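Local coordinates for protein short-chain dehydrogenase/reductase SDR (Paraburkholderia phymatum, PDB 5VA8) that binds NADP in a Rossmann fold and, as a short-chain dehydrogenase/reductase, probably catalyses an NADP(H)-dependent oxidation or reduction, at residues A[23-28]-A[195-200]; A[66-71]-A[84-89]. All blocks are in the same frame, centred on the assembly; numbering follows the deposited sequence.

Interaction 1 (A[23-28]-A[195-200]); sequences ASKGLG and DTDRIA. With NAP (NADP nicotinamide-adenine-dinucleotide phosphate), chain E.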
ATOM      1  N   ALA A  23      29.102   6.814  -6.046  1.00 13.58           N
ATOM      2  CA  ALA A  23      29.144   5.765  -7.059  1.00 13.68           C
ATOM      3  C   ALA A  23      30.553   5.252  -7.336  1.00 14.89           C
ATOM      4  O   ALA A  23      30.792   4.668  -8.402  1.00 15.65           O
ATOM      5  CB  ALA A  23      28.498   6.269  -8.361  1.00 14.19           C
ATOM      6  N   SER A  24      31.499   5.422  -6.411  1.00 13.00           N
ATOM      7  CA  SER A  24      32.769   4.737  -6.606  1.00 12.97           C
ATOM      8  C   SER A  24      32.697   3.278  -6.173  1.00 15.06           C
ATOM      9  O   SER A  24      33.568   2.491  -6.562  1.00 17.14           O
ATOM     10  CB  SER A  24      33.900   5.468  -5.865  1.00 16.28           C
ATOM     11  OG  SER A  24      33.812   5.316  -4.454  1.00 16.73           O
ATOM     12  N   LYS A  25      31.671   2.909  -5.399  1.00 15.97           N
ATOM     13  CA  LYS A  25      31.491   1.558  -4.882  1.00 14.38           C
ATOM     14  C   LYS A  25      30.010   1.210  -4.881  1.00 15.08           C
ATOM     15  O   LYS A  25      29.145   2.079  -4.988  1.00 15.45           O
ATOM     16  CB  LYS A  25      32.034   1.415  -3.449  1.00 16.94           C
ATOM     17  CG  LYS A  25      33.482   1.851  -3.288  1.00 20.51           C
ATOM     18  CD  LYS A  25      33.827   2.076  -1.820  1.00 30.29           C
ATOM     19  CE  LYS A  25      33.518   0.848  -0.990  1.00 39.61           C
ATOM     20  NZ  LYS A  25      33.832   1.024   0.462  1.00 42.80           N
ATOM     21  N   GLY A  26      29.739  -0.092  -4.748  1.00 16.75           N
ATOM     22  CA  GLY A  26      28.415  -0.564  -4.339  1.00 15.12           C
ATOM     23  C   GLY A  26      27.330  -0.335  -5.378  1.00 15.79           C
ATOM     24  O   GLY A  26      27.553  -0.421  -6.592  1.00 15.94           O
ATOM     25  N   LEU A  27      26.125  -0.038  -4.879  1.00 13.89           N
ATOM     26  CA  LEU A  27      24.966   0.124  -5.756  1.00 14.94           C
ATOM     27  C   LEU A  27      25.147   1.286  -6.718  1.00 15.59           C
ATOM     28  O   LEU A  27      24.758   1.196  -7.890  1.00 14.13           O
ATOM     29  CB  LEU A  27      23.702   0.331  -4.933  1.00 15.71           C
ATOM     30  CG  LEU A  27      23.381  -0.800  -3.967  1.00 15.16           C
ATOM     31  CD1 LEU A  27      22.106  -0.479  -3.222  1.00 15.11           C
ATOM     32  CD2 LEU A  27      23.257  -2.121  -4.719  1.00 16.64           C
ATOM     33  N   GLY A  28      25.706   2.399  -6.237  1.00 13.90           N
ATOM     34  CA  GLY A  28      25.934   3.524  -7.127  1.00 12.29           C
ATOM     35  C   GLY A  28      26.886   3.165  -8.253  1.00 15.61           C
ATOM     36  O   GLY A  28      26.638   3.490  -9.417  1.00 13.92           O
ATOM     37  N   ASP A 195      24.925  -7.300  -1.640  1.00 15.49           N
ATOM     38  CA  ASP A 195      26.268  -7.741  -1.267  1.00 14.90           C
ATOM     39  C   ASP A 195      27.280  -6.634  -1.566  1.00 19.24           C
ATOM     40  O   ASP A 195      28.008  -6.665  -2.559  1.00 25.31           O
ATOM     41  CB  ASP A 195      26.602  -9.023  -2.018  1.00 18.28           C
ATOM     42  CG  ASP A 195      27.709  -9.802  -1.372  1.00 29.91           C
ATOM     43  OD1 ASP A 195      28.198  -9.372  -0.308  1.00 26.59           O
ATOM     44  OD2 ASP A 195      28.080 -10.853  -1.929  1.00 32.87           O
ATOM     45  N   THR A 196      27.321  -5.633  -0.686  1.00 16.71           N
ATOM     46  CA  THR A 196      28.268  -4.519  -0.796  1.00 19.03           C
ATOM     47  C   THR A 196      29.078  -4.395   0.491  1.00 18.42           C
ATOM     48  O   THR A 196      28.854  -5.111   1.471  1.00 20.70           O
ATOM     49  CB  THR A 196      27.566  -3.184  -1.050  1.00 15.96           C
ATOM     50  OG1 THR A 196      26.880  -2.796   0.142  1.00 16.95           O
ATOM     51  CG2 THR A 196      26.579  -3.277  -2.211  1.00 15.79           C
ATOM     52  N   ASP A 197      30.020  -3.452   0.486  1.00 29.81           N
ATOM     53  CA  ASP A 197      30.805  -3.197   1.688  1.00 31.19           C
ATOM     54  C   ASP A 197      29.949  -2.718   2.851  1.00 30.91           C
ATOM     55  O   ASP A 197      30.359  -2.873   4.007  1.00 32.64           O
ATOM     56  CB  ASP A 197      31.894  -2.165   1.408  1.00 34.00           C
ATOM     57  CG  ASP A 197      33.057  -2.735   0.627  1.00 35.90           C
ATOM     58  OD1 ASP A 197      33.098  -3.961   0.393  1.00 36.75           O
ATOM     59  OD2 ASP A 197      33.937  -1.941   0.246  1.00 41.81           O
ATOM     60  N   ARG A 198      28.774  -2.141   2.575  1.00 30.25           N
ATOM     61  CA  ARG A 198      27.927  -1.629   3.649  0.61 32.67           C
ATOM     62  C   ARG A 198      27.467  -2.748   4.576  1.00 31.06           C
ATOM     63  O   ARG A 198      27.438  -2.577   5.799  1.00 34.69           O
ATOM     64  CB  ARG A 198      26.722  -0.889   3.065  0.61 31.71           C
ATOM     65  N   ILE A 199      27.114  -3.906   4.016  1.00 27.92           N
ATOM     66  CA  ILE A 199      26.583  -4.969   4.862  1.00 27.39           C
ATOM     67  C   ILE A 199      27.683  -5.784   5.523  1.00 31.68           C
ATOM     68  O   ILE A 199      27.407  -6.511   6.484  1.00 28.59           O
ATOM     69  CB  ILE A 199      25.651  -5.912   4.082  1.00 27.91           C
ATOM     70  CG1 ILE A 199      26.456  -6.836   3.176  1.00 25.53           C
ATOM     71  CG2 ILE A 199      24.640  -5.108   3.287  1.00 27.89           C
ATOM     72  CD1 ILE A 199      25.631  -7.965   2.596  1.00 25.08           C
ATOM     73  N   ALA A 200      28.921  -5.691   5.037  1.00 37.88           N
ATOM     74  CA  ALA A 200      30.006  -6.399   5.708  1.00 38.12           C
ATOM     75  C   ALA A 200      30.214  -5.855   7.113  1.00 33.37           C
ATOM     76  O   ALA A 200      30.464  -6.622   8.052  1.00 34.78           O
ATOM     77  CB  ALA A 200      31.293  -6.305   4.887  1.00 46.73           C
TER
HETATM   78  PA  NAP E 301      28.736   1.262  -0.372  1.00 16.95           P
HETATM   79  O1A NAP E 301      29.102  -0.002  -1.038  1.00 17.38           O
HETATM   80  O2A NAP E 301      29.460   1.566   0.922  1.00 19.64           O
HETATM   81  O5B NAP E 301      28.985   2.431  -1.441  1.00 15.61           O
HETATM   82  C5B NAP E 301      28.709   3.787  -1.061  1.00 14.30           C
HETATM   83  C4B NAP E 301      29.313   4.673  -2.115  1.00 13.32           C
HETATM   84  O4B NAP E 301      28.830   6.018  -1.919  1.00 15.40           O
HETATM   85  C3B NAP E 301      30.838   4.780  -2.081  1.00 13.60           C
HETATM   86  O3B NAP E 301      31.324   5.025  -3.393  1.00 13.40           O
HETATM   87  C2B NAP E 301      31.045   6.001  -1.188  1.00 15.12           C
HETATM   88  O2B NAP E 301      32.383   6.513  -1.386  1.00 14.77           O
HETATM   89  C1B NAP E 301      29.918   6.896  -1.706  1.00 15.76           C
HETATM   90  N9A NAP E 301      29.469   7.916  -0.764  1.00 15.08           N
HETATM   91  C8A NAP E 301      28.944   7.707   0.483  1.00 15.00           C
HETATM   92  N7A NAP E 301      28.518   8.798   1.075  1.00 15.86           N
HETATM   93  C5A NAP E 301      28.793   9.799   0.155  1.00 14.06           C
HETATM   94  C6A NAP E 301      28.598  11.194   0.185  1.00 14.78           C
HETATM   95  N6A NAP E 301      28.053  11.847   1.217  1.00 15.46           N
HETATM   96  N1A NAP E 301      28.997  11.909  -0.891  1.00 13.43           N
HETATM   97  C2A NAP E 301      29.539  11.257  -1.928  1.00 12.05           C
HETATM   98  N3A NAP E 301      29.772   9.948  -2.068  1.00 13.47           N
HETATM   99  C4A NAP E 301      29.379   9.272  -0.984  1.00 13.44           C
HETATM  100  O3  NAP E 301      27.169   1.310  -0.057  1.00 16.56           O
HETATM  101  PN  NAP E 301      25.889   0.695  -0.800  1.00 14.58           P
HETATM  102  O1N NAP E 301      26.059   0.816  -2.261  1.00 14.00           O
HETATM  103  O2N NAP E 301      25.625  -0.635  -0.212  1.00 16.54           O
HETATM  104  O5D NAP E 301      24.771   1.710  -0.282  1.00 17.22           O
HETATM  105  C5D NAP E 301      24.326   2.817  -1.092  1.00 17.65           C
HETATM  106  C4D NAP E 301      23.091   3.363  -0.420  1.00 12.18           C
HETATM  107  O4D NAP E 301      22.058   2.351  -0.450  1.00 12.69           O
HETATM  108  C3D NAP E 301      23.256   3.751   1.054  1.00 13.50           C
HETATM  109  O3D NAP E 301      22.445   4.883   1.371  1.00 14.57           O
HETATM  110  C2D NAP E 301      22.731   2.516   1.779  1.00 12.60           C
HETATM  111  O2D NAP E 301      22.274   2.760   3.106  1.00 13.16           O
HETATM  112  C1D NAP E 301      21.575   2.163   0.848  1.00 12.74           C
HETATM  113  N1N NAP E 301      21.106   0.761   0.971  1.00 13.77           N
HETATM  114  C2N NAP E 301      21.987  -0.253   0.922  1.00 14.94           C
HETATM  115  C3N NAP E 301      21.538  -1.555   0.975  1.00 16.16           C
HETATM  116  C7N NAP E 301      22.414  -2.769   0.915  1.00 15.02           C
HETATM  117  O7N NAP E 301      21.996  -3.838   1.400  1.00 15.64           O
HETATM  118  N7N NAP E 301      23.658  -2.626   0.466  1.00 13.86           N
HETATM  119  C4N NAP E 301      20.163  -1.779   1.001  1.00 26.82           C
HETATM  120  C5N NAP E 301      19.286  -0.709   1.064  1.00 16.99           C
HETATM  121  C6N NAP E 301      19.778   0.561   1.065  1.00 14.96           C
HETATM  122  P2B NAP E 301      33.065   7.510  -0.318  1.00 15.21           P
HETATM  123  O1X NAP E 301      32.333   8.807  -0.421  1.00 16.06           O
HETATM  124  O2X NAP E 301      32.932   6.872   1.066  1.00 14.89           O
HETATM  125  O3X NAP E 301      34.535   7.585  -0.778  1.00 20.06           O
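K25 and D197 meet in a salt bridge, K25 NZ lying 3.0 Å from D197 OD2; as a hydrogen bond it is weak. The two side chains cross at about a right angle, and the lysine reaches its partner through a bend at chi3 (55°), after CB, CG and CD have passed along the adenosine ribose of NADP. Apolar contact is slight: T196 CG2 sits 3.9 Å from G26 CA and also touches L27. Most of the joining is done by the cofactor. K25 and G26 belong to the glycine-rich turn of the Rossmann fold, which leads into helix 26-37, and L27 N donates a nearly straight bond (2.8 Å, 160°) to O1N of the nicotinamide-side phosphate. From the facing segment, T196 OG1 donates to O2N of the same phosphate at 2.5 Å. T196 is also the N-cap residue of helix 197-210, its OG1 accepting from R198 N at 3.2 Å, and the same oxygen therefore serves both the helix start and the diphosphate. G26 has positive phi, and its lack of a side chain leaves room for NADP O1N. On the adenosine ribose, NADP O3B donates to S24 OG (2.7 Å) and takes a weak bond from K25 N. R47 and T48 also bind the cofactor.

Interaction 2 (A[66-71]-A[84-89]); sequences DVQAVA and LAACPQ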
ATOM      1  N   ASP A  66      32.555   8.754 -22.092  1.00 20.66           N
ATOM      2  CA  ASP A  66      33.173   9.802 -21.291  1.00 22.11           C
ATOM      3  C   ASP A  66      32.831   9.598 -19.824  1.00 21.35           C
ATOM      4  O   ASP A  66      31.656   9.489 -19.462  1.00 20.51           O
ATOM      5  CB  ASP A  66      32.695  11.179 -21.745  1.00 22.67           C
ATOM      6  CG  ASP A  66      33.173  11.537 -23.136  1.00 41.61           C
ATOM      7  OD1 ASP A  66      34.253  11.056 -23.546  1.00 43.24           O
ATOM      8  OD2 ASP A  66      32.468  12.306 -23.820  1.00 48.84           O
ATOM      9  N   VAL A  67      33.853   9.567 -18.971  1.00 18.37           N
ATOM     10  CA  VAL A  67      33.657   9.427 -17.534  1.00 17.50           C
ATOM     11  C   VAL A  67      34.293  10.617 -16.833  1.00 18.48           C
ATOM     12  O   VAL A  67      35.493  10.877 -16.995  1.00 22.37           O
ATOM     13  CB  VAL A  67      34.241   8.114 -16.996  1.00 18.80           C
ATOM     14  CG1 VAL A  67      33.995   8.014 -15.491  1.00 19.89           C
ATOM     15  CG2 VAL A  67      33.631   6.929 -17.726  1.00 20.28           C
ATOM     16  N   GLN A  68      33.493  11.332 -16.059  1.00 17.15           N
ATOM     17  CA  GLN A  68      33.985  12.391 -15.192  1.00 17.21           C
ATOM     18  C   GLN A  68      33.901  11.932 -13.747  1.00 19.54           C
ATOM     19  O   GLN A  68      32.952  11.249 -13.356  1.00 19.45           O
ATOM     20  CB  GLN A  68      33.180  13.670 -15.378  1.00 16.80           C
ATOM     21  CG  GLN A  68      33.293  14.201 -16.779  1.00 21.57           C
ATOM     22  CD  GLN A  68      32.599  15.526 -16.959  1.00 31.38           C
ATOM     23  OE1 GLN A  68      33.121  16.422 -17.625  1.00 39.18           O
ATOM     24  NE2 GLN A  68      31.411  15.664 -16.375  1.00 28.69           N
ATOM     25  N   ALA A  69      34.912  12.286 -12.966  1.00 19.38           N
ATOM     26  CA  ALA A  69      34.957  11.943 -11.553  1.00 17.24           C
ATOM     27  C   ALA A  69      34.971  13.236 -10.758  1.00 14.40           C
ATOM     28  O   ALA A  69      35.793  14.118 -11.025  1.00 19.09           O
ATOM     29  CB  ALA A  69      36.192  11.096 -11.228  1.00 20.34           C
ATOM     30  N   VAL A  70      34.053  13.357  -9.803  1.00 13.32           N
ATOM     31  CA  VAL A  70      33.996  14.523  -8.923  1.00 14.22           C
ATOM     32  C   VAL A  70      34.190  14.034  -7.497  1.00 13.48           C
ATOM     33  O   VAL A  70      33.380  13.239  -7.003  1.00 15.20           O
ATOM     34  CB  VAL A  70      32.663  15.274  -9.050  1.00 16.83           C
ATOM     35  CG1 VAL A  70      32.639  16.465  -8.096  1.00 18.57           C
ATOM     36  CG2 VAL A  70      32.442  15.722 -10.475  1.00 19.53           C
ATOM     37  N   ALA A  71      35.247  14.517  -6.837  1.00 14.78           N
ATOM     38  CA  ALA A  71      35.515  14.175  -5.439  1.00 14.32           C
ATOM     39  C   ALA A  71      34.813  15.197  -4.548  1.00 12.95           C
ATOM     40  O   ALA A  71      35.277  16.328  -4.400  1.00 15.06           O
ATOM     41  CB  ALA A  71      37.017  14.143  -5.166  1.00 15.28           C
ATOM     42  N   LEU A  84      27.428  19.484 -10.220  1.00 16.53           N
ATOM     43  CA  LEU A  84      26.740  20.130 -11.334  1.00 17.38           C
ATOM     44  C   LEU A  84      27.694  20.925 -12.218  1.00 19.38           C
ATOM     45  O   LEU A  84      27.444  21.064 -13.420  1.00 19.91           O
ATOM     46  CB  LEU A  84      25.619  21.019 -10.805  1.00 16.67           C
ATOM     47  CG  LEU A  84      24.515  20.172 -10.163  1.00 25.25           C
ATOM     48  CD1 LEU A  84      23.590  21.036  -9.324  1.00 29.85           C
ATOM     49  CD2 LEU A  84      23.741  19.416 -11.227  1.00 27.57           C
ATOM     50  N   ALA A  85      28.789  21.455 -11.665  1.00 16.48           N
ATOM     51  CA  ALA A  85      29.764  22.120 -12.523  1.00 17.51           C
ATOM     52  C   ALA A  85      30.348  21.149 -13.544  1.00 20.07           C
ATOM     53  O   ALA A  85      30.577  21.511 -14.705  1.00 21.07           O
ATOM     54  CB  ALA A  85      30.874  22.752 -11.682  1.00 19.75           C
ATOM     55  N   ALA A  86      30.587  19.908 -13.128  1.00 15.89           N
ATOM     56  CA  ALA A  86      31.131  18.905 -14.035  1.00 21.78           C
ATOM     57  C   ALA A  86      30.069  18.399 -15.000  1.00 18.07           C
ATOM     58  O   ALA A  86      30.371  18.111 -16.163  1.00 21.10           O
ATOM     59  CB  ALA A  86      31.710  17.739 -13.239  1.00 20.47           C
ATOM     60  N   CYS A  87      28.827  18.288 -14.530  1.00 17.50           N
ATOM     61  CA  CYS A  87      27.723  17.715 -15.299  1.00 16.16           C
ATOM     62  C   CYS A  87      26.528  18.647 -15.182  1.00 18.09           C
ATOM     63  O   CYS A  87      25.603  18.391 -14.404  1.00 16.46           O
ATOM     64  CB  CYS A  87      27.368  16.323 -14.777  1.00 16.28           C
ATOM     65  SG  CYS A  87      26.132  15.451 -15.779  1.00 18.92           S
ATOM     66  N   PRO A  88      26.510  19.743 -15.949  1.00 18.41           N
ATOM     67  CA  PRO A  88      25.524  20.798 -15.682  1.00 19.07           C
ATOM     68  C   PRO A  88      24.139  20.529 -16.225  1.00 17.48           C
ATOM     69  O   PRO A  88      23.180  21.134 -15.721  1.00 18.54           O
ATOM     70  CB  PRO A  88      26.141  22.032 -16.351  1.00 19.19           C
ATOM     71  CG  PRO A  88      27.014  21.488 -17.407  1.00 21.05           C
ATOM     72  CD  PRO A  88      27.550  20.178 -16.895  1.00 20.84           C
ATOM     73  N   GLN A  89      23.994  19.653 -17.219  1.00 18.12           N
ATOM     74  CA  GLN A  89      22.699  19.411 -17.863  1.00 16.28           C
ATOM     75  C   GLN A  89      22.491  17.915 -18.061  1.00 13.44           C
ATOM     76  O   GLN A  89      22.369  17.432 -19.193  1.00 17.37           O
ATOM     77  CB  GLN A  89      22.617  20.161 -19.194  1.00 15.67           C
ATOM     78  CG  GLN A  89      22.614  21.674 -19.020  1.00 18.04           C
ATOM     79  CD  GLN A  89      21.303  22.168 -18.431  1.00 18.15           C
ATOM     80  OE1 GLN A  89      20.268  21.521 -18.582  1.00 20.62           O
ATOM     81  NE2 GLN A  89      21.344  23.311 -17.745  1.00 22.58           N
TER
HETATM   82  O   HOH W   1      32.938  19.084 -17.583  1.00 41.61           O
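The side chain of Q68 reaches from strand 67-71 to the carbonyl of A86, at the last turn of helix 77-86. Strand and helix are successive elements of the Rossmann fold, and the strand lies at one margin of the parallel sheet within this chain, hydrogen-bonded to strand 41-46. Q68 runs out extended beyond CG, which carries its amide across to the helix end. Q68 NE2 donates to A86 O at 2.7 Å with an N-H...O angle of 160°. The acceptor lies close to the plane of the glutamine amide, whereas the donor stands well above the carbonyl plane of A86, 66° out of it. T43 OG1 is a second partner of NE2, which helps fix the rotation of the amide. Two residues along the strand, V70 also points its side chain at the helix; with CG1 anti to the backbone N (chi1 179°), the other branch, CG2, meets the methyl of A86. This apolar pair is tight, V70 CG2 to A86 CB being 3.5 Å. The A86 methyl lies near both strand side chains, since Q68 NE2 is 3.8 Å from A86 CB. A water lies 2.7 Å from Q68 OE1 and 3.1 Å from A86 O.

The centres of the two interactions are 21 Å apart and their nearest atoms about 8 Å, so they do not touch. Along the chain the order is 23-28, 66-71, 84-89, 195-200: both segments of interaction 2 fall between those of interaction 1. Interaction 2 joins neighbouring elements, an outermost strand and the helix after it, whereas interaction 1 brings together chain regions separated by 166 residues. Strand 41-46 links them within one parallel sheet, for it pairs with strand 67-71 and also bonds to A23 through V45. Interaction 1 thus gathers distant parts of the Rossmann fold round NADP, while interaction 2 packs an edge of that same fold.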